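Local coordinates for vacuolar protein sorting-associated protein VTA1 (Saccharomyces cerevisiae, PDB 2RKK) that probably acts in the multivesicular body sorting pathway at the endosome, through an all-helical N-terminal domain that carries the MIT motif, at residues M2-A13 and L28-E39; D86-M94 and H134-E142. All blocks are in the same frame, centred on the assembly; numbering follows the deposited sequence.

How the contacts relate
Contact 1 (2-13 with 28-39) and contact 2 (86-94 with 134-142) illustrate how an all-helical chain joins an early hairpin to later helices. Their centres lie about 18 Å apart, yet they touch where helix 22-36 meets the end of helix 116-135. There Tyr31 CE1 comes within 3.6 Å of His134 CB, and the two rings meet with their planes at about 60°; Leu135 also packs against Glu34. Tyr27, one residue ahead of 28-39, meets the Trp136 ring of contact 2 edge-to-face. Contact 1 is buried within one subunit, whereas 86-94 also faces the second subunit, where the Tyr93 hydroxyls of the two subunits share a hydrogen bond.

Contact 1. Residues M2-A13 and L28-E39; sequences MASNAARVVATA and LQLYAVELILSE
Arg8 O accepts two bonds, one from Thr12 N and one from Thr12 OG1 at 2.9 Å, the hydroxyl sitting about 40° out of the carbonyl plane; Thr12 meanwhile meets Leu28 across the contact with its methyl, CG2 to CD1 at 4.3 Å. No hydrogen bond joins the two segments, and the interface is a hydrophobic one. At its middle, Ala32 CB lies 3.6 Å from Val9 CG1 and an equal 3.6 Å from Val10 CG2, one branch from each of two successive valines. Because Val9 CG1 stands anti to the backbone N (chi1 162°), its other methyl, CG2, is directed to the Tyr31 ring, meeting CE2 obliquely at 4.0 Å.

The arrangement is an antiparallel helical hairpin, its helices running at 164° with their axes approaching to 8.9 Å, consistent with the helical packing of MIT modules. Residues spaced alternately by four and three, Met2, Ala6, Val9 and Ala13, face Leu28, Ala32, Leu35 and Glu39. Alanines on both helices permit the close backbone approach. Toward the loop between the helices, Ala13 CB rests on Leu28 CB at 3.7 Å and also touches the aliphatic CG of Gln29, whose amide nitrogen bonds back to Gly25 O. At the other end Ala6 CB packs on Leu35 and Ile36, and the bent Met2 brings CE to Leu35 CG at 3.6 Å. Glu39, closing the type I turn from Ile36, runs alongside Met2 in the opposite sense, its methylene CG against the thioether chain.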
loop_
_atom_site.group_PDB
_atom_site.type_symbol
_atom_site.label_atom_id
_atom_site.label_comp_id
_atom_site.label_asym_id
_atom_site.label_seq_id
_atom_site.Cartn_x
_atom_site.Cartn_y
_atom_site.Cartn_z
ATOM N N MET A 2 -3.689 -28.610 -4.073
ATOM C CA MET A 2 -4.487 -27.392 -4.018
ATOM C C MET A 2 -4.212 -26.701 -2.688
ATOM O O MET A 2 -3.781 -25.547 -2.664
ATOM C CB MET A 2 -5.982 -27.727 -4.140
ATOM C CG MET A 2 -6.923 -26.525 -4.299
ATOM S SD MET A 2 -7.239 -25.521 -2.820
ATOM C CE MET A 2 -6.352 -24.034 -3.259
ATOM N N ALA A 3 -4.446 -27.417 -1.588
ATOM C CA ALA A 3 -4.228 -26.872 -0.251
ATOM C C ALA A 3 -2.830 -26.269 -0.118
ATOM O O ALA A 3 -2.573 -25.472 0.785
ATOM C CB ALA A 3 -4.434 -27.958 0.797
ATOM N N SER A 4 -1.935 -26.651 -1.029
ATOM C CA SER A 4 -0.566 -26.139 -1.026
ATOM C C SER A 4 -0.549 -24.765 -1.686
ATOM O O SER A 4 0.053 -23.824 -1.172
ATOM C CB SER A 4 0.360 -27.078 -1.798
ATOM O OG SER A 4 0.026 -27.089 -3.172
ATOM N N ASN A 5 -1.221 -24.659 -2.828
ATOM C CA ASN A 5 -1.288 -23.394 -3.536
ATOM C C ASN A 5 -1.905 -22.339 -2.609
ATOM O O ASN A 5 -1.373 -21.241 -2.483
ATOM C CB ASN A 5 -2.112 -23.541 -4.821
ATOM C CG ASN A 5 -1.262 -23.367 -6.086
ATOM O OD1 ASN A 5 -1.521 -22.477 -6.907
ATOM N ND2 ASN A 5 -0.240 -24.218 -6.245
ATOM N N ALA A 6 -3.009 -22.686 -1.951
ATOM C CA ALA A 6 -3.687 -21.771 -1.032
ATOM C C ALA A 6 -2.816 -21.449 0.175
ATOM O O ALA A 6 -2.760 -20.300 0.638
ATOM C CB ALA A 6 -5.000 -22.373 -0.565
ATOM N N ALA A 7 -2.155 -22.481 0.692
ATOM C CA ALA A 7 -1.272 -22.348 1.843
ATOM C C ALA A 7 -0.198 -21.311 1.540
ATOM O O ALA A 7 0.126 -20.482 2.396
ATOM C CB ALA A 7 -0.639 -23.687 2.156
ATOM N N ARG A 8 0.345 -21.346 0.323
ATOM C CA ARG A 8 1.380 -20.380 -0.051
ATOM C C ARG A 8 0.847 -18.967 0.021
ATOM O O ARG A 8 1.476 -18.081 0.611
ATOM C CB ARG A 8 1.911 -20.617 -1.468
ATOM C CG ARG A 8 2.965 -19.585 -1.867
ATOM C CD ARG A 8 3.457 -19.786 -3.282
ATOM N NE ARG A 8 2.329 -19.929 -4.183
ATOM C CZ ARG A 8 1.963 -21.078 -4.722
ATOM N NH1 ARG A 8 2.647 -22.181 -4.471
ATOM N NH2 ARG A 8 0.877 -21.130 -5.463
ATOM N N VAL A 9 -0.311 -18.770 -0.606
ATOM C CA VAL A 9 -0.976 -17.479 -0.633
ATOM C C VAL A 9 -1.233 -17.009 0.793
ATOM O O VAL A 9 -0.784 -15.934 1.193
ATOM C CB VAL A 9 -2.305 -17.573 -1.412
ATOM C CG1 VAL A 9 -3.205 -16.400 -1.079
ATOM C CG2 VAL A 9 -2.006 -17.610 -2.901
ATOM N N VAL A 10 -1.924 -17.828 1.574
ATOM C CA VAL A 10 -2.210 -17.444 2.942
ATOM C C VAL A 10 -0.950 -17.060 3.717
ATOM O O VAL A 10 -0.973 -16.137 4.531
ATOM C CB VAL A 10 -2.952 -18.559 3.699
ATOM C CG1 VAL A 10 -3.202 -18.133 5.134
ATOM C CG2 VAL A 10 -4.272 -18.855 3.006
ATOM N N ALA A 11 0.147 -17.769 3.470
ATOM C CA ALA A 11 1.415 -17.462 4.135
ATOM C C ALA A 11 1.891 -16.066 3.732
ATOM O O ALA A 11 2.290 -15.262 4.575
ATOM C CB ALA A 11 2.461 -18.483 3.759
ATOM N N THR A 12 1.837 -15.785 2.432
ATOM C CA THR A 12 2.256 -14.495 1.898
ATOM C C THR A 12 1.353 -13.372 2.389
ATOM O O THR A 12 1.801 -12.245 2.588
ATOM C CB THR A 12 2.211 -14.484 0.368
ATOM O OG1 THR A 12 2.867 -15.650 -0.144
ATOM C CG2 THR A 12 2.901 -13.240 -0.168
ATOM N N ALA A 13 0.073 -13.686 2.544
ATOM C CA ALA A 13 -0.906 -12.720 3.008
ATOM C C ALA A 13 -0.523 -12.250 4.404
ATOM O O ALA A 13 -0.518 -11.049 4.692
ATOM C CB ALA A 13 -2.284 -13.350 3.029
ATOM N N LEU A 28 -5.447 -10.789 -0.694
ATOM C CA LEU A 28 -4.745 -12.049 -0.867
ATOM C C LEU A 28 -5.544 -13.105 -0.141
ATOM O O LEU A 28 -5.671 -14.233 -0.608
ATOM C CB LEU A 28 -3.354 -11.965 -0.263
ATOM C CG LEU A 28 -2.300 -11.436 -1.219
ATOM C CD1 LEU A 28 -0.934 -11.420 -0.534
ATOM C CD2 LEU A 28 -2.286 -12.316 -2.458
ATOM N N GLN A 29 -6.109 -12.735 1.000
ATOM C CA GLN A 29 -6.872 -13.691 1.795
ATOM C C GLN A 29 -8.171 -14.049 1.148
ATOM O O GLN A 29 -8.545 -15.220 1.050
ATOM C CB GLN A 29 -7.150 -13.114 3.172
ATOM C CG GLN A 29 -5.928 -13.056 4.026
ATOM C CD GLN A 29 -6.123 -12.184 5.224
ATOM O OE1 GLN A 29 -6.757 -12.579 6.197
ATOM N NE2 GLN A 29 -5.595 -10.966 5.155
ATOM N N LEU A 30 -8.869 -13.001 0.738
ATOM C CA LEU A 30 -10.160 -13.118 0.080
ATOM C C LEU A 30 -9.993 -14.050 -1.113
ATOM O O LEU A 30 -10.863 -14.871 -1.415
ATOM C CB LEU A 30 -10.597 -11.730 -0.374
ATOM C CG LEU A 30 -12.078 -11.508 -0.585
ATOM C CD1 LEU A 30 -12.875 -12.035 0.591
ATOM C CD2 LEU A 30 -12.293 -10.011 -0.759
ATOM N N TYR A 31 -8.849 -13.904 -1.774
ATOM C CA TYR A 31 -8.490 -14.716 -2.919
ATOM C C TYR A 31 -8.339 -16.172 -2.426
ATOM O O TYR A 31 -9.053 -17.058 -2.902
ATOM C CB TYR A 31 -7.193 -14.145 -3.559
ATOM C CG TYR A 31 -6.510 -15.031 -4.596
ATOM C CD1 TYR A 31 -7.255 -15.761 -5.539
ATOM C CD2 TYR A 31 -5.113 -15.156 -4.620
ATOM C CE1 TYR A 31 -6.633 -16.605 -6.469
ATOM C CE2 TYR A 31 -4.476 -15.986 -5.547
ATOM C CZ TYR A 31 -5.254 -16.713 -6.466
ATOM O OH TYR A 31 -4.669 -17.573 -7.369
ATOM N N ALA A 32 -7.454 -16.404 -1.451
ATOM C CA ALA A 32 -7.237 -17.745 -0.892
ATOM C C ALA A 32 -8.555 -18.392 -0.485
ATOM O O ALA A 32 -8.741 -19.598 -0.614
ATOM C CB ALA A 32 -6.309 -17.680 0.313
ATOM N N VAL A 33 -9.474 -17.583 0.013
ATOM C CA VAL A 33 -10.761 -18.101 0.426
ATOM C C VAL A 33 -11.492 -18.708 -0.774
ATOM O O VAL A 33 -11.898 -19.862 -0.719
ATOM C CB VAL A 33 -11.631 -16.992 1.056
ATOM C CG1 VAL A 33 -12.879 -17.578 1.650
ATOM C CG2 VAL A 33 -10.840 -16.268 2.125
ATOM N N GLU A 34 -11.645 -17.939 -1.856
ATOM C CA GLU A 34 -12.335 -18.405 -3.066
ATOM C C GLU A 34 -11.632 -19.621 -3.634
ATOM O O GLU A 34 -12.240 -20.510 -4.232
ATOM C CB GLU A 34 -12.374 -17.289 -4.114
ATOM C CG GLU A 34 -12.880 -15.982 -3.538
ATOM C CD GLU A 34 -13.614 -15.105 -4.539
ATOM O OE1 GLU A 34 -13.164 -15.032 -5.712
ATOM O OE2 GLU A 34 -14.638 -14.476 -4.138
ATOM N N LEU A 35 -10.333 -19.657 -3.422
ATOM C CA LEU A 35 -9.526 -20.757 -3.890
ATOM C C LEU A 35 -9.902 -22.066 -3.183
ATOM O O LEU A 35 -9.963 -23.116 -3.811
ATOM C CB LEU A 35 -8.063 -20.423 -3.639
ATOM C CG LEU A 35 -7.077 -20.786 -4.725
ATOM C CD1 LEU A 35 -7.474 -20.210 -6.066
ATOM C CD2 LEU A 35 -5.742 -20.290 -4.283
ATOM N N ILE A 36 -10.156 -21.992 -1.877
ATOM C CA ILE A 36 -10.527 -23.153 -1.055
ATOM C C ILE A 36 -11.977 -23.583 -1.301
ATOM O O ILE A 36 -12.274 -24.766 -1.481
ATOM C CB ILE A 36 -10.342 -22.817 0.460
ATOM C CG1 ILE A 36 -8.847 -22.672 0.756
ATOM C CG2 ILE A 36 -11.001 -23.885 1.352
ATOM C CD1 ILE A 36 -8.520 -22.074 2.105
ATOM N N LEU A 37 -12.869 -22.602 -1.305
ATOM C CA LEU A 37 -14.281 -22.844 -1.518
ATOM C C LEU A 37 -14.572 -23.218 -2.974
ATOM O O LEU A 37 -15.721 -23.456 -3.341
ATOM C CB LEU A 37 -15.080 -21.595 -1.111
ATOM C CG LEU A 37 -14.969 -21.201 0.369
ATOM C CD1 LEU A 37 -15.485 -19.791 0.610
ATOM C CD2 LEU A 37 -15.740 -22.205 1.207
ATOM N N SER A 38 -13.536 -23.279 -3.806
ATOM C CA SER A 38 -13.735 -23.623 -5.214
ATOM C C SER A 38 -13.561 -25.121 -5.434
ATOM O O SER A 38 -14.005 -25.667 -6.447
ATOM C CB SER A 38 -12.741 -22.868 -6.097
ATOM O OG SER A 38 -11.450 -23.428 -5.977
ATOM N N GLU A 39 -12.904 -25.779 -4.480
ATOM C CA GLU A 39 -12.665 -27.217 -4.549
ATOM C C GLU A 39 -13.825 -27.985 -3.946
ATOM O O GLU A 39 -14.072 -27.918 -2.736
ATOM C CB GLU A 39 -11.365 -27.580 -3.831
ATOM C CG GLU A 39 -10.123 -27.125 -4.570
ATOM C CD GLU A 39 -9.831 -27.949 -5.812
ATOM O OE1 GLU A 39 -9.400 -29.121 -5.664
ATOM O OE2 GLU A 39 -10.036 -27.423 -6.931
#

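Contact 2. Residues D86-M94 and H134-E142; sequences DQEKAKIYM and HLWKENISE
Trp136 and Gln87 share the one hydrogen bond assigned across this contact: NE1 donates to OE1 over 3.0 Å, with an N-H...O angle of 158°. The acceptor lies close to the indole plane, but the nitrogen stands about 36° out of the plane of the amide carbonyl. Gln87 is bent at chi2 (-53°), which curls its carboxamide round to the indole edge, and its NE2 makes a weak hydrogen bond to Tyr27 OH.

Carbon covers much of the ring. Lys91 CA makes a CH-pi contact over the six-membered ring, 3.8 Å from its centroid, and Lys91 CB lies over the same face, with the backbone Gln87 O toward its rim. Leu135 CB covers the opposite face. Ala90 CB and Met94 CB approach obliquely, each 4.0 Å away, from CZ2 and CZ3 respectively. Trp136 thus joins the start of helix 87-110 to the end of helix 116-135, where the chain leaves helical geometry.

A phenylalanine in place of Trp136 would probably leave Gln87 OE1 without its donor and open a gap beside Ala90. The chemistry implies a buried indole held largely between aliphatic carbon, with its N-H bonded to Gln87.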
loop_
_atom_site.group_PDB
_atom_site.type_symbol
_atom_site.label_atom_id
_atom_site.label_comp_id
_atom_site.label_asym_id
_atom_site.label_seq_id
_atom_site.Cartn_x
_atom_site.Cartn_y
_atom_site.Cartn_z
ATOM N N ASP A 86 -14.901 -0.036 -3.157
ATOM C CA ASP A 86 -14.913 0.115 -4.621
ATOM C C ASP A 86 -13.984 -0.897 -5.288
ATOM O O ASP A 86 -12.795 -0.635 -5.461
ATOM C CB ASP A 86 -14.470 1.523 -5.033
ATOM C CG ASP A 86 -14.771 1.827 -6.501
ATOM O OD1 ASP A 86 -14.807 0.896 -7.324
ATOM O OD2 ASP A 86 -14.969 3.010 -6.829
ATOM N N GLN A 87 -14.529 -2.043 -5.685
ATOM C CA GLN A 87 -13.721 -3.083 -6.313
ATOM C C GLN A 87 -12.958 -2.611 -7.554
ATOM O O GLN A 87 -11.976 -3.236 -7.966
ATOM C CB GLN A 87 -14.608 -4.285 -6.638
ATOM C CG GLN A 87 -15.219 -4.909 -5.396
ATOM C CD GLN A 87 -14.175 -5.266 -4.341
ATOM O OE1 GLN A 87 -13.411 -6.218 -4.508
ATOM N NE2 GLN A 87 -14.128 -4.491 -3.258
ATOM N N GLU A 88 -13.418 -1.504 -8.136
ATOM C CA GLU A 88 -12.806 -0.885 -9.319
ATOM C C GLU A 88 -11.451 -0.315 -8.904
ATOM O O GLU A 88 -10.412 -0.641 -9.483
ATOM C CB GLU A 88 -13.723 0.248 -9.820
ATOM C CG GLU A 88 -13.056 1.385 -10.610
ATOM C CD GLU A 88 -12.862 1.060 -12.079
ATOM O OE1 GLU A 88 -12.390 1.950 -12.830
ATOM O OE2 GLU A 88 -13.183 -0.083 -12.486
ATOM N N LYS A 89 -11.489 0.533 -7.880
ATOM C CA LYS A 89 -10.301 1.171 -7.353
ATOM C C LYS A 89 -9.394 0.142 -6.680
ATOM O O LYS A 89 -8.168 0.234 -6.757
ATOM C CB LYS A 89 -10.702 2.274 -6.363
ATOM C CG LYS A 89 -11.510 3.413 -7.004
ATOM C CD LYS A 89 -11.981 4.478 -6.002
ATOM C CE LYS A 89 -12.976 5.461 -6.661
ATOM N NZ LYS A 89 -13.726 6.345 -5.702
ATOM N N ALA A 90 -9.997 -0.846 -6.031
ATOM C CA ALA A 90 -9.223 -1.880 -5.370
ATOM C C ALA A 90 -8.402 -2.646 -6.407
ATOM O O ALA A 90 -7.222 -2.943 -6.188
ATOM C CB ALA A 90 -10.145 -2.834 -4.621
ATOM N N LYS A 91 -9.026 -2.961 -7.541
ATOM C CA LYS A 91 -8.351 -3.688 -8.623
ATOM C C LYS A 91 -7.157 -2.894 -9.165
ATOM O O LYS A 91 -6.068 -3.439 -9.325
ATOM C CB LYS A 91 -9.365 -3.991 -9.739
ATOM C CG LYS A 91 -8.817 -4.742 -10.943
ATOM C CD LYS A 91 -8.257 -3.790 -11.984
ATOM C CE LYS A 91 -9.366 -2.948 -12.635
ATOM N NZ LYS A 91 -10.314 -3.760 -13.445
ATOM N N ILE A 92 -7.374 -1.606 -9.428
ATOM C CA ILE A 92 -6.336 -0.722 -9.941
ATOM C C ILE A 92 -5.215 -0.500 -8.916
ATOM O O ILE A 92 -4.039 -0.498 -9.281
ATOM C CB ILE A 92 -6.943 0.638 -10.382
ATOM C CG1 ILE A 92 -7.895 0.415 -11.566
ATOM C CG2 ILE A 92 -5.844 1.619 -10.759
ATOM C CD1 ILE A 92 -8.484 1.692 -12.166
ATOM N N TYR A 93 -5.558 -0.325 -7.640
ATOM C CA TYR A 93 -4.519 -0.135 -6.629
ATOM C C TYR A 93 -3.693 -1.413 -6.547
ATOM O O TYR A 93 -2.461 -1.381 -6.514
ATOM C CB TYR A 93 -5.110 0.176 -5.248
ATOM C CG TYR A 93 -4.075 0.194 -4.136
ATOM C CD1 TYR A 93 -3.087 1.188 -4.078
ATOM C CD2 TYR A 93 -4.071 -0.798 -3.159
ATOM C CE1 TYR A 93 -2.112 1.191 -3.064
ATOM C CE2 TYR A 93 -3.115 -0.815 -2.147
ATOM C CZ TYR A 93 -2.137 0.176 -2.098
ATOM O OH TYR A 93 -1.195 0.119 -1.075
ATOM N N MET A 94 -4.378 -2.546 -6.534
ATOM C CA MET A 94 -3.698 -3.821 -6.458
ATOM C C MET A 94 -2.771 -4.015 -7.645
ATOM O O MET A 94 -1.644 -4.493 -7.501
ATOM C CB MET A 94 -4.715 -4.958 -6.424
ATOM C CG MET A 94 -4.116 -6.281 -5.982
ATOM S SD MET A 94 -4.317 -6.568 -4.223
ATOM C CE MET A 94 -3.895 -4.930 -3.505
ATOM N N HIS A 134 -8.433 -13.561 -10.516
ATOM C CA HIS A 134 -9.526 -14.301 -9.922
ATOM C C HIS A 134 -10.597 -13.411 -9.297
ATOM O O HIS A 134 -11.778 -13.560 -9.601
ATOM C CB HIS A 134 -8.983 -15.287 -8.882
ATOM C CG HIS A 134 -10.023 -16.221 -8.329
ATOM N ND1 HIS A 134 -9.884 -17.591 -8.378
ATOM C CD2 HIS A 134 -11.188 -15.983 -7.674
ATOM C CE1 HIS A 134 -10.916 -18.156 -7.772
ATOM N NE2 HIS A 134 -11.722 -17.204 -7.334
ATOM N N LEU A 135 -10.200 -12.474 -8.448
ATOM C CA LEU A 135 -11.189 -11.627 -7.805
ATOM C C LEU A 135 -11.944 -10.716 -8.756
ATOM O O LEU A 135 -13.144 -10.489 -8.589
ATOM C CB LEU A 135 -10.542 -10.785 -6.695
ATOM C CG LEU A 135 -10.021 -11.569 -5.487
ATOM C CD1 LEU A 135 -9.495 -10.617 -4.440
ATOM C CD2 LEU A 135 -11.128 -12.432 -4.918
ATOM N N TRP A 136 -11.257 -10.220 -9.776
ATOM C CA TRP A 136 -11.877 -9.285 -10.702
ATOM C C TRP A 136 -11.858 -9.700 -12.162
ATOM O O TRP A 136 -11.205 -9.052 -12.967
ATOM C CB TRP A 136 -11.188 -7.931 -10.538
ATOM C CG TRP A 136 -11.217 -7.463 -9.117
ATOM C CD1 TRP A 136 -12.318 -7.104 -8.410
ATOM C CD2 TRP A 136 -10.104 -7.320 -8.224
ATOM N NE1 TRP A 136 -11.971 -6.743 -7.134
ATOM C CE2 TRP A 136 -10.613 -6.865 -6.989
ATOM C CE3 TRP A 136 -8.726 -7.529 -8.344
ATOM C CZ2 TRP A 136 -9.797 -6.614 -5.876
ATOM C CZ3 TRP A 136 -7.912 -7.279 -7.241
ATOM C CH2 TRP A 136 -8.450 -6.826 -6.026
ATOM N N LYS A 137 -12.578 -10.759 -12.513
ATOM C CA LYS A 137 -12.603 -11.197 -13.902
ATOM C C LYS A 137 -13.381 -10.241 -14.810
ATOM O O LYS A 137 -12.815 -9.682 -15.748
ATOM C CB LYS A 137 -13.199 -12.597 -14.001
ATOM C CG LYS A 137 -12.248 -13.704 -13.596
ATOM C CD LYS A 137 -12.914 -15.072 -13.697
ATOM C CE LYS A 137 -13.843 -15.319 -12.512
ATOM N NZ LYS A 137 -13.072 -15.458 -11.230
ATOM N N GLU A 138 -14.671 -10.058 -14.524
ATOM C CA GLU A 138 -15.543 -9.173 -15.311
ATOM C C GLU A 138 -15.228 -7.704 -15.091
ATOM O O GLU A 138 -16.116 -6.858 -15.169
ATOM C CB GLU A 138 -17.019 -9.384 -14.952
ATOM C CG GLU A 138 -17.615 -10.700 -15.404
ATOM C CD GLU A 138 -16.781 -11.885 -14.972
ATOM O OE1 GLU A 138 -16.507 -12.010 -13.753
ATOM O OE2 GLU A 138 -16.396 -12.689 -15.860
ATOM N N ASN A 139 -13.977 -7.396 -14.791
ATOM C CA ASN A 139 -13.592 -6.014 -14.581
ATOM C C ASN A 139 -12.264 -5.829 -15.310
ATOM O O ASN A 139 -11.771 -4.717 -15.459
ATOM C CB ASN A 139 -13.470 -5.733 -13.072
ATOM C CG ASN A 139 -13.254 -4.255 -12.753
ATOM O OD1 ASN A 139 -13.879 -3.373 -13.356
ATOM N ND2 ASN A 139 -12.381 -3.983 -11.779
ATOM N N ILE A 140 -11.701 -6.935 -15.790
ATOM C CA ILE A 140 -10.439 -6.881 -16.518
ATOM C C ILE A 140 -10.597 -7.081 -18.029
ATOM O O ILE A 140 -11.164 -8.085 -18.487
ATOM C CB ILE A 140 -9.428 -7.933 -16.006
ATOM C CG1 ILE A 140 -9.118 -7.703 -14.524
ATOM C CG2 ILE A 140 -8.141 -7.842 -16.816
ATOM C CD1 ILE A 140 -8.196 -8.763 -13.908
ATOM N N SER A 141 -10.078 -6.115 -18.791
ATOM C CA SER A 141 -10.115 -6.142 -20.255
ATOM C C SER A 141 -9.549 -7.455 -20.764
ATOM O O SER A 141 -8.556 -7.944 -20.238
ATOM C CB SER A 141 -9.270 -5.006 -20.831
ATOM O OG SER A 141 -9.134 -5.156 -22.242
ATOM N N GLU A 142 -10.157 -8.011 -21.801
ATOM C CA GLU A 142 -9.678 -9.268 -22.345
ATOM C C GLU A 142 -8.222 -9.116 -22.774
ATOM O O GLU A 142 -7.443 -10.069 -22.797
ATOM C CB GLU A 142 -10.548 -9.688 -23.530
ATOM C CG GLU A 142 -10.230 -11.073 -24.046
ATOM C CD GLU A 142 -10.410 -12.162 -22.994
ATOM O OE1 GLU A 142 -9.663 -13.169 -23.069
ATOM O OE2 GLU A 142 -11.294 -12.022 -22.107
#